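Local coordinates for putative DNA protection protein (Streptomyces coelicolor, PDB 4CYB), which binds iron and probably oxidises it, as a twelve-subunit, ferritin-like protein of the Dps family, which is named for protecting DNA, at residues M18-Y23 and Q135-D140; R27-L32 and G84-D89; H39-K44 and S114-A119; L48-T53 and D104-V109; D129-T134 and L145-V150. All blocks are in the same frame, centred on the assembly; numbering follows the deposited sequence.

Contact 1 of 5, residues M18-Y23 and Q135-D140; sequences MDTRLY and QEYGDD
Y137 lays its ring over Y23 in an offset stack, the two planes inclined by 27° and the centroids 4.8 Å apart. The pair joins the start of helix 18-48 to the end of helix 109-136, at one end of the ferritin-like four-helix bundle, where the latter helix closes in a Schellman motif with G138 at positive phi. Because the rings are displaced, it is CE2 of Y137 that rides over the rim of the Y23 face, 3.5 Å from Y23 CG. Y23 holds CG anti to its backbone N (chi1 -178°), and its own CB lies over the Y137 face as a CH-pi contact, 4.3 Å from that ring's centroid. The hydroxyl of Y23 is engaged by R27, one turn further along its own helix.

T20 packs beside the same ring, sliding past Y137 in the opposite direction. Its OG1 stands 3.1 Å from the carbonyl O of Y137, and it is also hydrogen-bonded to the hydroxyl of T17. D139 follows as the N-cap of helix 140-164; its carboxylate is held by T142 and S24 and forms a salt bridge with R78, tying the turn to three helices. The methyl CG2 of T20 rests 3.8 Å from CB of D139.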
# COMPACT_ATOMS: atom_id res chain seq x y z
N MET J 18 -38.58 12.21 20.20
CA MET J 18 -39.12 12.60 18.92
C MET J 18 -38.94 14.10 18.63
O MET J 18 -38.60 14.47 17.50
CB MET J 18 -40.59 12.15 18.82
CG MET J 18 -41.35 12.60 17.58
SD MET J 18 -43.17 12.32 17.68
CE MET J 18 -43.63 13.13 19.24
N ASP J 19 -39.14 14.99 19.63
CA ASP J 19 -39.00 16.43 19.35
C ASP J 19 -37.52 16.79 19.03
O ASP J 19 -37.26 17.59 18.12
CB ASP J 19 -39.37 17.26 20.59
CG ASP J 19 -40.88 17.41 20.78
OD1 ASP J 19 -41.66 17.12 19.84
OD2 ASP J 19 -41.28 17.77 21.91
N THR J 20 -36.61 16.21 19.79
CA THR J 20 -35.16 16.42 19.63
C THR J 20 -34.71 15.93 18.27
O THR J 20 -34.06 16.67 17.54
CB THR J 20 -34.35 15.75 20.74
OG1 THR J 20 -34.67 16.43 21.96
CG2 THR J 20 -32.83 15.91 20.48
N ARG J 21 -35.15 14.75 17.89
CA ARG J 21 -34.78 14.22 16.57
C ARG J 21 -35.35 15.00 15.40
O ARG J 21 -34.66 15.31 14.44
CB ARG J 21 -35.17 12.74 16.52
CG ARG J 21 -34.42 11.95 17.57
CD ARG J 21 -34.65 10.47 17.44
NE ARG J 21 -35.97 10.03 17.90
CZ ARG J 21 -36.96 9.60 17.13
NH1 ARG J 21 -36.81 9.52 15.81
NH2 ARG J 21 -38.11 9.19 17.68
N LEU J 22 -36.62 15.39 15.50
CA LEU J 22 -37.22 16.19 14.47
C LEU J 22 -36.50 17.52 14.27
O LEU J 22 -36.24 17.95 13.14
CB LEU J 22 -38.66 16.48 14.88
CG LEU J 22 -39.79 16.48 13.87
CD1 LEU J 22 -40.68 17.71 14.09
CD2 LEU J 22 -39.36 16.36 12.43
N TYR J 23 -36.19 18.19 15.36
CA TYR J 23 -35.49 19.47 15.28
C TYR J 23 -34.07 19.30 14.68
O TYR J 23 -33.64 20.07 13.81
CB TYR J 23 -35.44 20.16 16.66
CG TYR J 23 -34.76 21.50 16.58
CD1 TYR J 23 -35.47 22.66 16.15
CD2 TYR J 23 -33.43 21.64 16.94
CE1 TYR J 23 -34.85 23.89 16.08
CE2 TYR J 23 -32.79 22.89 16.84
CZ TYR J 23 -33.52 24.01 16.42
OH TYR J 23 -32.90 25.24 16.33
N GLN J 135 -27.45 21.21 20.87
CA GLN J 135 -26.87 20.90 22.17
C GLN J 135 -27.89 21.15 23.32
O GLN J 135 -28.05 20.33 24.23
CB GLN J 135 -25.60 21.71 22.41
CG GLN J 135 -24.87 21.40 23.73
CD GLN J 135 -24.43 19.93 23.78
OE1 GLN J 135 -23.56 19.51 23.00
NE2 GLN J 135 -25.08 19.14 24.63
N GLU J 136 -28.60 22.28 23.25
CA GLU J 136 -29.62 22.56 24.27
C GLU J 136 -30.70 21.50 24.34
O GLU J 136 -31.21 21.22 25.42
CB GLU J 136 -30.35 23.87 23.95
CG GLU J 136 -29.65 25.10 24.43
CD GLU J 136 -30.19 26.32 23.67
OE1 GLU J 136 -31.38 26.32 23.27
OE2 GLU J 136 -29.39 27.26 23.43
N TYR J 137 -31.10 20.95 23.18
CA TYR J 137 -32.08 19.86 23.15
C TYR J 137 -31.51 18.50 23.57
O TYR J 137 -32.27 17.56 23.60
CB TYR J 137 -32.62 19.64 21.75
CG TYR J 137 -33.90 20.30 21.32
CD1 TYR J 137 -35.18 19.73 21.65
CD2 TYR J 137 -33.87 21.44 20.50
CE1 TYR J 137 -36.38 20.31 21.20
CE2 TYR J 137 -35.06 22.03 20.04
CZ TYR J 137 -36.30 21.47 20.40
OH TYR J 137 -37.44 22.09 19.94
N GLY J 138 -30.21 18.37 23.81
CA GLY J 138 -29.68 17.10 24.31
C GLY J 138 -29.09 16.21 23.20
O GLY J 138 -28.67 15.08 23.49
N ASP J 139 -29.02 16.72 21.96
CA ASP J 139 -28.46 15.91 20.83
C ASP J 139 -26.94 16.10 20.75
O ASP J 139 -26.44 16.85 19.90
CB ASP J 139 -29.15 16.23 19.53
CG ASP J 139 -28.83 15.19 18.42
OD1 ASP J 139 -27.92 14.36 18.67
OD2 ASP J 139 -29.45 15.25 17.35
N ASP J 140 -26.24 15.51 21.73
CA ASP J 140 -24.79 15.66 21.85
C ASP J 140 -24.07 15.25 20.56
O ASP J 140 -23.09 15.91 20.18
CB ASP J 140 -24.26 14.77 22.98
CG ASP J 140 -24.82 15.17 24.34
OD1 ASP J 140 -24.73 16.36 24.64
OD2 ASP J 140 -25.38 14.31 25.07

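Contact 2 of 5, residues R27-L32 and G84-D89; sequences RLNKVL and GVAVGD
N29 points from helix 18-48 toward the extended loop 84-89, and its amide binds that loop much as a neighbouring strand would. CB leads off the helix and carries CG to a point equally far from the two backbone groups that the amide serves, 3.8 Å from both V85 O and V87 N. At the tip the two branches part. ND2 donates to the carbonyl O of V85 over 2.9 Å, with an N-H...O angle of 156° and the donor tilted from the carbonyl plane. OD1 accepts from V87 N, also at 2.9 Å, but the approach is from above the plane of the side-chain carbonyl rather than along a lone pair. OD1 also lies close to CA of A86, the residue spanned by the two bonds. This double grip fixes the rotation of the amide and satisfies two buried backbone groups of a segment without regular structure.

One turn later L32 supplies the apolar half. With CG anti to the backbone N (chi1 -166°), it slides past V87, its CG 3.9 Å from V87 CG1, while CD2 reaches CB of A86 at 4.1 Å. The iron ligands D73 and E77 are near but not part of the contact: the side chains of L32 and D73 are about 8 Å apart. The loop packs on helix 18-48 and on helix 54-81, whose A76 touches A86, while H92, V93 and I96 of helix 90-96 close over V87.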
# COMPACT_ATOMS: atom_id res chain seq x y z
N ARG J 27 -32.53 21.08 11.21
CA ARG J 27 -31.31 21.86 11.14
C ARG J 27 -30.28 21.17 10.20
O ARG J 27 -29.60 21.85 9.39
CB ARG J 27 -30.66 22.13 12.50
CG ARG J 27 -31.55 22.82 13.53
CD ARG J 27 -32.18 24.12 13.04
NE ARG J 27 -31.22 25.06 12.52
CZ ARG J 27 -30.69 26.08 13.20
NH1 ARG J 27 -30.99 26.32 14.49
NH2 ARG J 27 -29.87 26.90 12.56
N LEU J 28 -30.19 19.84 10.32
CA LEU J 28 -29.18 19.11 9.50
C LEU J 28 -29.52 19.24 8.04
O LEU J 28 -28.59 19.35 7.21
CB LEU J 28 -29.06 17.64 9.94
CG LEU J 28 -28.33 17.44 11.27
CD1 LEU J 28 -28.50 16.04 11.85
CD2 LEU J 28 -26.85 17.83 11.20
N ASN J 29 -30.82 19.16 7.71
CA ASN J 29 -31.20 19.24 6.31
C ASN J 29 -30.90 20.58 5.68
O ASN J 29 -30.63 20.66 4.50
CB ASN J 29 -32.64 18.80 6.02
CG ASN J 29 -32.75 17.31 5.74
OD1 ASN J 29 -31.93 16.74 5.01
ND2 ASN J 29 -33.77 16.68 6.30
N LYS J 30 -30.97 21.65 6.46
CA LYS J 30 -30.60 22.95 5.90
C LYS J 30 -29.10 23.01 5.63
O LYS J 30 -28.67 23.47 4.54
CB LYS J 30 -31.05 24.11 6.86
CG LYS J 30 -30.66 25.51 6.35
CD LYS J 30 -31.13 25.76 4.91
CE LYS J 30 -31.09 27.26 4.60
NZ LYS J 30 -29.79 27.89 4.91
N VAL J 31 -28.31 22.54 6.57
CA VAL J 31 -26.86 22.48 6.38
C VAL J 31 -26.57 21.62 5.15
O VAL J 31 -25.68 21.95 4.35
CB VAL J 31 -26.15 21.91 7.63
CG1 VAL J 31 -24.67 21.64 7.33
CG2 VAL J 31 -26.27 22.95 8.77
N LEU J 32 -27.26 20.50 5.05
CA LEU J 32 -27.05 19.54 3.92
C LEU J 32 -27.37 20.20 2.59
O LEU J 32 -26.58 20.10 1.63
CB LEU J 32 -27.93 18.32 4.17
CG LEU J 32 -27.73 17.04 3.39
CD1 LEU J 32 -26.23 16.69 3.39
CD2 LEU J 32 -28.60 15.98 4.05
N GLY J 84 -34.99 10.36 10.47
CA GLY J 84 -35.51 11.37 9.53
C GLY J 84 -35.28 11.00 8.07
O GLY J 84 -34.95 9.82 7.74
N VAL J 85 -35.52 11.97 7.20
CA VAL J 85 -35.35 11.82 5.75
C VAL J 85 -34.39 12.87 5.24
O VAL J 85 -34.68 14.12 5.27
CB VAL J 85 -36.72 11.86 5.00
CG1 VAL J 85 -36.53 11.52 3.49
CG2 VAL J 85 -37.69 10.88 5.68
N ALA J 86 -33.22 12.41 4.75
CA ALA J 86 -32.21 13.35 4.20
C ALA J 86 -32.70 13.94 2.86
O ALA J 86 -33.33 13.22 2.03
CB ALA J 86 -30.87 12.62 4.00
N VAL J 87 -32.41 15.21 2.62
CA VAL J 87 -32.79 15.81 1.33
C VAL J 87 -32.11 15.09 0.15
O VAL J 87 -30.89 14.81 0.20
CB VAL J 87 -32.52 17.32 1.31
CG1 VAL J 87 -31.06 17.64 1.53
CG2 VAL J 87 -33.02 17.91 -0.01
N GLY J 88 -32.89 14.73 -0.86
CA GLY J 88 -32.38 13.83 -1.94
C GLY J 88 -32.09 14.53 -3.25
O GLY J 88 -30.98 14.93 -3.51
N ASP J 89 -33.09 14.62 -4.12
CA ASP J 89 -32.92 15.20 -5.45
C ASP J 89 -32.52 16.68 -5.38
O ASP J 89 -33.03 17.41 -4.50
CB ASP J 89 -34.22 15.02 -6.24
CG ASP J 89 -34.11 15.41 -7.70
OD1 ASP J 89 -34.24 16.62 -7.98
OD2 ASP J 89 -33.91 14.53 -8.58

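Contact 3 of 5, residues H39-K44 and S114-A119; sequences HDLYKK and SRLLEA
R115 is the first residue of 114-119 to touch the facing helix, and it does so with the aliphatic part of its chain: CD meets CD2 of L41 at 4.0 Å, the two side chains crossing at about a right angle. The chain then bends at chi3 (-60°), and the guanidinium turns to a salt bridge with E107.

L116 comes next and forms the centre of the contact. Its CD2 sits almost exactly over the middle of the Y42 ring, 3.8 Å from the centroid and 1° off the normal, a CH-pi contact of nearly ideal geometry. CD1, the other branch, reaches toward the rim, 3.6 Å from Y42 CE1. The same CD2 also touches CB of L41, and so one methyl fills the gap between two successive residues of the partner. Segments 39-44 and 114-119, on helices 18-48 and 109-136 of the ferritin-like bundle, run antiparallel at 166° with axes 10.5 Å apart. The Y42 hydroxyl is bound by H64 of helix 54-81, which ties the ring to a third helix.

A turn beyond R115, the small side chain of A119 faces L41, whose CD1 approaches its CB to 4.2 Å.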
# COMPACT_ATOMS: atom_id res chain seq x y z
N HIS J 39 -20.70 22.05 -2.59
CA HIS J 39 -19.94 20.98 -3.30
C HIS J 39 -19.96 21.26 -4.80
O HIS J 39 -18.94 21.20 -5.50
CB HIS J 39 -20.57 19.60 -3.02
CG HIS J 39 -20.02 18.54 -3.96
ND1 HIS J 39 -18.81 17.93 -3.77
CD2 HIS J 39 -20.48 18.13 -5.17
CE1 HIS J 39 -18.56 17.09 -4.83
NE2 HIS J 39 -19.58 17.20 -5.67
N ASP J 40 -21.15 21.51 -5.33
CA ASP J 40 -21.33 21.74 -6.74
C ASP J 40 -20.68 23.05 -7.20
O ASP J 40 -20.20 23.13 -8.31
CB ASP J 40 -22.83 21.70 -7.09
CG ASP J 40 -23.37 20.23 -7.09
OD1 ASP J 40 -22.56 19.23 -6.99
OD2 ASP J 40 -24.62 20.06 -7.21
N LEU J 41 -20.59 24.07 -6.33
CA LEU J 41 -19.80 25.26 -6.70
C LEU J 41 -18.29 24.93 -6.80
O LEU J 41 -17.61 25.39 -7.72
CB LEU J 41 -19.99 26.38 -5.63
CG LEU J 41 -21.26 27.24 -5.64
CD1 LEU J 41 -21.10 28.16 -4.44
CD2 LEU J 41 -21.28 28.02 -6.98
N TYR J 42 -17.78 24.12 -5.90
CA TYR J 42 -16.37 23.80 -5.94
C TYR J 42 -16.10 22.97 -7.21
O TYR J 42 -15.11 23.23 -7.88
CB TYR J 42 -15.97 22.99 -4.70
CG TYR J 42 -15.41 23.83 -3.63
CD1 TYR J 42 -14.19 24.48 -3.82
CD2 TYR J 42 -16.11 23.99 -2.41
CE1 TYR J 42 -13.64 25.25 -2.82
CE2 TYR J 42 -15.57 24.79 -1.41
CZ TYR J 42 -14.36 25.41 -1.65
OH TYR J 42 -13.77 26.18 -0.66
N LYS J 43 -16.96 22.01 -7.57
CA LYS J 43 -16.77 21.24 -8.83
C LYS J 43 -16.93 22.13 -10.09
O LYS J 43 -16.12 22.11 -11.00
CB LYS J 43 -17.75 20.04 -8.97
CG LYS J 43 -17.51 18.88 -7.99
CD LYS J 43 -16.06 18.30 -8.06
CE LYS J 43 -15.77 17.73 -9.49
NZ LYS J 43 -14.51 16.95 -9.38
N LYS J 44 -17.92 23.02 -10.07
CA LYS J 44 -18.06 24.03 -11.14
C LYS J 44 -16.75 24.80 -11.38
O LYS J 44 -16.29 24.90 -12.53
CB LYS J 44 -19.26 24.97 -10.89
CG LYS J 44 -19.48 26.14 -11.93
CD LYS J 44 -20.51 27.17 -11.37
CE LYS J 44 -20.61 28.49 -12.17
NZ LYS J 44 -21.35 28.24 -13.45
N SER J 114 -14.62 34.63 -4.30
CA SER J 114 -15.53 35.39 -3.38
C SER J 114 -16.87 34.69 -3.14
O SER J 114 -17.37 34.72 -2.00
CB SER J 114 -15.79 36.78 -3.97
OG SER J 114 -14.59 37.50 -3.84
N ARG J 115 -17.45 34.10 -4.19
CA ARG J 115 -18.72 33.37 -4.06
C ARG J 115 -18.56 32.16 -3.12
O ARG J 115 -19.45 31.88 -2.33
CB ARG J 115 -19.23 32.92 -5.44
CG ARG J 115 -20.61 32.26 -5.35
CD ARG J 115 -21.17 32.03 -6.77
NE ARG J 115 -21.35 33.25 -7.57
CZ ARG J 115 -22.36 34.14 -7.43
NH1 ARG J 115 -23.31 33.99 -6.52
NH2 ARG J 115 -22.40 35.21 -8.23
N LEU J 116 -17.45 31.41 -3.26
CA LEU J 116 -17.13 30.32 -2.34
C LEU J 116 -17.06 30.84 -0.91
O LEU J 116 -17.67 30.26 -0.02
CB LEU J 116 -15.81 29.67 -2.75
CG LEU J 116 -15.81 28.87 -4.09
CD1 LEU J 116 -14.36 28.44 -4.33
CD2 LEU J 116 -16.70 27.64 -4.02
N LEU J 117 -16.38 32.00 -0.69
CA LEU J 117 -16.25 32.53 0.67
C LEU J 117 -17.59 32.92 1.27
O LEU J 117 -17.88 32.66 2.46
CB LEU J 117 -15.32 33.74 0.72
CG LEU J 117 -13.82 33.47 0.43
CD1 LEU J 117 -13.05 34.79 0.63
CD2 LEU J 117 -13.25 32.38 1.35
N GLU J 118 -18.44 33.51 0.41
CA GLU J 118 -19.81 33.80 0.83
C GLU J 118 -20.63 32.58 1.21
O GLU J 118 -21.39 32.62 2.19
CB GLU J 118 -20.54 34.65 -0.22
CG GLU J 118 -20.04 36.08 -0.20
CD GLU J 118 -20.65 36.99 -1.29
OE1 GLU J 118 -21.90 37.01 -1.45
OE2 GLU J 118 -19.87 37.71 -1.96
N ALA J 119 -20.51 31.48 0.43
CA ALA J 119 -21.18 30.25 0.80
C ALA J 119 -20.62 29.68 2.13
O ALA J 119 -21.39 29.23 3.00
CB ALA J 119 -21.14 29.21 -0.38

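Contact 4 of 5, residues L48-T53 and D104-V109; sequences LMRGAT and DGVEEV
V106 and R50 meet from opposite directions, a methyl against a flat cation: CG1 of V106 lies over one face of the guanidinium, displaced toward its rim and 3.7 Å from NE. L48 O, somewhat out of the guanidinium plane, accepts from R50 NE at 2.9 Å. A weak second bond to the same oxygen comes from NH2. R50 gets there by placing CG between its backbone N and carbonyl carbon (chi1 56°) and bending again at chi3. The other methyl of V106 packs on L48, whose CD1 lies 3.8 Å from CG2 and also touches the carbonyl O of G105.

Around V109 the fit is as close: CG2 comes to 3.5 Å from R50 O and 3.9 Å from SD of M49, whose chain folds back at chi2 and chi3. The looser side is at A52 and E108, both partly exposed; E108 points away, and P169 of another neighbouring subunit packs on it.

Other subunits build on this junction at one end of the bundle. V106 pairs in an antiparallel ladder with a strand of a neighbouring subunit, whose Q4 accepts from R50 NH1. With no hydrogen bond between the segments, their cohesion is mainly apolar, while the arginine's polarity is directed to its own loop and across the interface.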
# COMPACT_ATOMS: atom_id res chain seq x y z
N LEU J 48 -14.26 25.06 -14.55
CA LEU J 48 -14.25 26.31 -15.32
C LEU J 48 -13.02 27.16 -15.10
O LEU J 48 -12.87 28.20 -15.76
CB LEU J 48 -15.43 27.20 -14.93
CG LEU J 48 -16.86 26.71 -15.22
CD1 LEU J 48 -17.91 27.82 -15.10
CD2 LEU J 48 -17.03 25.79 -16.41
N MET J 49 -12.16 26.76 -14.18
CA MET J 49 -10.97 27.54 -13.85
C MET J 49 -10.10 27.82 -15.08
O MET J 49 -10.09 27.04 -16.06
CB MET J 49 -10.16 26.81 -12.74
CG MET J 49 -8.92 27.56 -12.27
SD MET J 49 -9.30 29.22 -11.61
CE MET J 49 -10.71 28.84 -10.54
N ARG J 50 -9.40 28.95 -15.04
CA ARG J 50 -8.47 29.35 -16.13
C ARG J 50 -7.51 30.40 -15.59
O ARG J 50 -7.74 30.93 -14.52
CB ARG J 50 -9.25 29.90 -17.34
CG ARG J 50 -10.19 31.08 -17.01
CD ARG J 50 -11.36 31.14 -18.01
NE ARG J 50 -12.10 29.86 -18.07
CZ ARG J 50 -12.86 29.43 -19.09
NH1 ARG J 50 -13.05 30.16 -20.21
NH2 ARG J 50 -13.47 28.26 -19.00
N GLY J 51 -6.41 30.67 -16.30
CA GLY J 51 -5.47 31.67 -15.86
C GLY J 51 -4.14 31.05 -15.45
O GLY J 51 -3.96 29.81 -15.44
N ALA J 52 -3.24 31.93 -15.02
CA ALA J 52 -1.84 31.55 -14.75
C ALA J 52 -1.73 30.56 -13.55
O ALA J 52 -0.69 29.92 -13.37
CB ALA J 52 -1.02 32.81 -14.47
N THR J 53 -2.78 30.47 -12.74
CA THR J 53 -2.71 29.62 -11.53
C THR J 53 -3.70 28.47 -11.70
O THR J 53 -4.14 27.89 -10.70
CB THR J 53 -2.91 30.39 -10.22
OG1 THR J 53 -4.17 31.08 -10.26
CG2 THR J 53 -1.75 31.33 -9.96
N ASP J 104 -24.80 31.03 -14.97
CA ASP J 104 -24.61 29.71 -15.69
C ASP J 104 -23.24 29.62 -16.34
O ASP J 104 -22.70 28.50 -16.50
CB ASP J 104 -25.63 29.60 -16.80
CG ASP J 104 -27.04 29.43 -16.27
OD1 ASP J 104 -27.20 29.15 -15.08
OD2 ASP J 104 -28.01 29.56 -17.06
N GLY J 105 -22.71 30.78 -16.73
CA GLY J 105 -21.43 30.82 -17.47
C GLY J 105 -20.20 30.98 -16.57
O GLY J 105 -20.21 30.59 -15.36
N VAL J 106 -19.13 31.49 -17.16
CA VAL J 106 -17.82 31.58 -16.47
C VAL J 106 -17.63 32.97 -15.91
O VAL J 106 -17.67 33.95 -16.68
CB VAL J 106 -16.68 31.26 -17.45
CG1 VAL J 106 -15.31 31.24 -16.74
CG2 VAL J 106 -16.91 29.94 -18.15
N GLU J 107 -17.50 33.09 -14.58
CA GLU J 107 -17.18 34.37 -13.91
C GLU J 107 -15.69 34.66 -13.91
O GLU J 107 -14.88 33.77 -14.21
CB GLU J 107 -17.63 34.30 -12.43
CG GLU J 107 -19.15 34.17 -12.19
CD GLU J 107 -19.45 33.44 -10.87
OE1 GLU J 107 -19.46 32.18 -10.84
OE2 GLU J 107 -19.66 34.10 -9.83
N GLU J 108 -15.30 35.90 -13.54
CA GLU J 108 -13.87 36.16 -13.25
C GLU J 108 -13.36 35.30 -12.07
O GLU J 108 -14.13 35.01 -11.17
CB GLU J 108 -13.67 37.65 -12.85
CG GLU J 108 -14.00 38.58 -14.01
CD GLU J 108 -13.48 40.00 -13.81
OE1 GLU J 108 -13.32 40.45 -12.65
OE2 GLU J 108 -13.22 40.65 -14.85
N VAL J 109 -12.09 34.90 -12.12
CA VAL J 109 -11.51 34.07 -11.04
C VAL J 109 -11.74 34.61 -9.61
O VAL J 109 -12.25 33.88 -8.76
CB VAL J 109 -10.04 33.73 -11.35
CG1 VAL J 109 -9.37 33.02 -10.20
CG2 VAL J 109 -10.00 32.89 -12.62

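Contact 5 of 5, residues D129-T134 and L145-V150; sequences DAAART and LLVSEV
L146 pushes the tip of its side chain into a shallow hollow on helix 129-134, floored by backbone and edged by small groups. CD1 is the bump: it comes to 3.8 Å from A131 N and 3.9 Å from the carbonyl C of A130, with CB of A130 at 4.0 Å on one flank and OG1 of T134 at a similar distance. CG is anti to the carbonyl carbon (chi1 -73°), with chi2 extended at 166°, which carries CD1 to the hollow.

In return, A131 offers a smaller knob, its CB directed toward helix 145-150 and resting 3.7 Å from CG2 of V147. These are neighbouring helices of the ferritin-like bundle, joined by the short turn after helix 109-136; with small alanines at the interface, segments 129-134 and 145-150 come to 9.4 Å between axes, antiparallel at 148°. A wider pi-type turn occupies 145-150, where L145 O accepts from both E149 N and V150 N.

T134 turns its hydroxyl back on its own helix, OG1 donating to A130 O at 2.9 Å. That carbonyl also takes the usual helical bond from T134 N, the two donors arriving from opposite faces of its plane. V147 also packs on D144 of a neighbouring subunit, while the sides of T134 are lined by S24, T142 and N143.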
# COMPACT_ATOMS: atom_id res chain seq x y z
N ASP J 129 -25.18 28.45 15.17
CA ASP J 129 -26.55 28.49 15.72
C ASP J 129 -27.12 27.08 15.91
O ASP J 129 -27.64 26.75 16.98
CB ASP J 129 -27.47 29.34 14.82
CG ASP J 129 -28.90 29.37 15.34
OD1 ASP J 129 -29.07 29.98 16.41
OD2 ASP J 129 -29.82 28.75 14.75
N ALA J 130 -27.04 26.24 14.87
CA ALA J 130 -27.56 24.86 14.97
C ALA J 130 -26.81 24.05 16.02
O ALA J 130 -27.42 23.27 16.73
CB ALA J 130 -27.54 24.13 13.61
N ALA J 131 -25.49 24.24 16.13
CA ALA J 131 -24.71 23.59 17.20
C ALA J 131 -25.21 23.93 18.61
O ALA J 131 -25.44 23.03 19.43
CB ALA J 131 -23.21 23.89 17.06
N ALA J 132 -25.41 25.22 18.85
CA ALA J 132 -25.92 25.66 20.17
C ALA J 132 -27.32 25.07 20.45
O ALA J 132 -27.58 24.57 21.55
CB ALA J 132 -25.97 27.18 20.24
N ARG J 133 -28.23 25.14 19.48
CA ARG J 133 -29.62 24.71 19.70
C ARG J 133 -29.77 23.22 19.82
O ARG J 133 -30.49 22.74 20.68
CB ARG J 133 -30.56 25.20 18.60
CG ARG J 133 -30.62 26.70 18.39
CD ARG J 133 -31.49 27.34 19.46
NE ARG J 133 -30.70 27.68 20.65
CZ ARG J 133 -29.75 28.63 20.70
NH1 ARG J 133 -29.46 29.35 19.63
NH2 ARG J 133 -29.09 28.86 21.83
N THR J 134 -29.08 22.45 18.96
CA THR J 134 -29.13 20.97 19.11
C THR J 134 -28.50 20.53 20.42
O THR J 134 -28.97 19.60 21.05
CB THR J 134 -28.48 20.22 17.90
OG1 THR J 134 -27.12 20.62 17.79
CG2 THR J 134 -29.20 20.58 16.64
N LEU J 145 -20.89 16.44 15.52
CA LEU J 145 -20.78 16.41 14.04
C LEU J 145 -20.73 17.84 13.49
O LEU J 145 -19.89 18.18 12.69
CB LEU J 145 -21.92 15.61 13.43
CG LEU J 145 -22.19 15.76 11.93
CD1 LEU J 145 -20.94 15.39 11.19
CD2 LEU J 145 -23.36 14.83 11.60
N LEU J 146 -21.61 18.72 13.96
CA LEU J 146 -21.62 20.06 13.41
C LEU J 146 -20.37 20.87 13.73
O LEU J 146 -19.93 21.63 12.89
CB LEU J 146 -22.84 20.82 13.96
CG LEU J 146 -24.18 20.36 13.35
CD1 LEU J 146 -25.31 20.92 14.21
CD2 LEU J 146 -24.32 20.84 11.89
N VAL J 147 -19.84 20.71 14.92
CA VAL J 147 -18.66 21.45 15.32
C VAL J 147 -17.39 20.80 14.76
O VAL J 147 -16.58 21.50 14.15
CB VAL J 147 -18.55 21.64 16.84
CG1 VAL J 147 -17.23 22.29 17.23
CG2 VAL J 147 -19.76 22.46 17.35
N SER J 148 -17.19 19.50 14.99
CA SER J 148 -15.85 18.96 14.76
C SER J 148 -15.64 18.73 13.28
O SER J 148 -14.50 18.75 12.78
CB SER J 148 -15.62 17.63 15.52
OG SER J 148 -16.49 16.68 14.94
N GLU J 149 -16.73 18.52 12.56
CA GLU J 149 -16.63 18.28 11.12
C GLU J 149 -17.06 19.45 10.23
O GLU J 149 -16.23 19.96 9.48
CB GLU J 149 -17.37 17.00 10.76
CG GLU J 149 -16.77 15.87 11.60
CD GLU J 149 -17.27 14.50 11.28
OE1 GLU J 149 -17.37 14.17 10.08
OE2 GLU J 149 -17.56 13.75 12.24
N VAL J 150 -18.35 19.83 10.30
CA VAL J 150 -18.88 20.85 9.40
C VAL J 150 -18.17 22.16 9.63
O VAL J 150 -17.62 22.76 8.72
CB VAL J 150 -20.40 21.00 9.48
CG1 VAL J 150 -20.85 22.03 8.43
CG2 VAL J 150 -21.08 19.66 9.19

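How the contacts relate
From the N terminus, helix 18-48 contributes to contacts 1, 2 and 3, and the loop after it to contact 4. Contact 2 is the first to close, at the loop 84-89; contact 4 follows at 104-109 and contact 3 at 114-119. Contact 4 nests within the loop closed by contact 3, and both cross contact 2. All three nest inside contact 1, which closes at 135-140. Contact 5, wholly on the last two long helices, crosses contact 1 but follows the others in series. Contacts 1 and 5 join one bundle end, where R27 of contact 2 also bridges to D129; contacts 3 and 4, linked through R115 and E107, lie beyond the chain's centre.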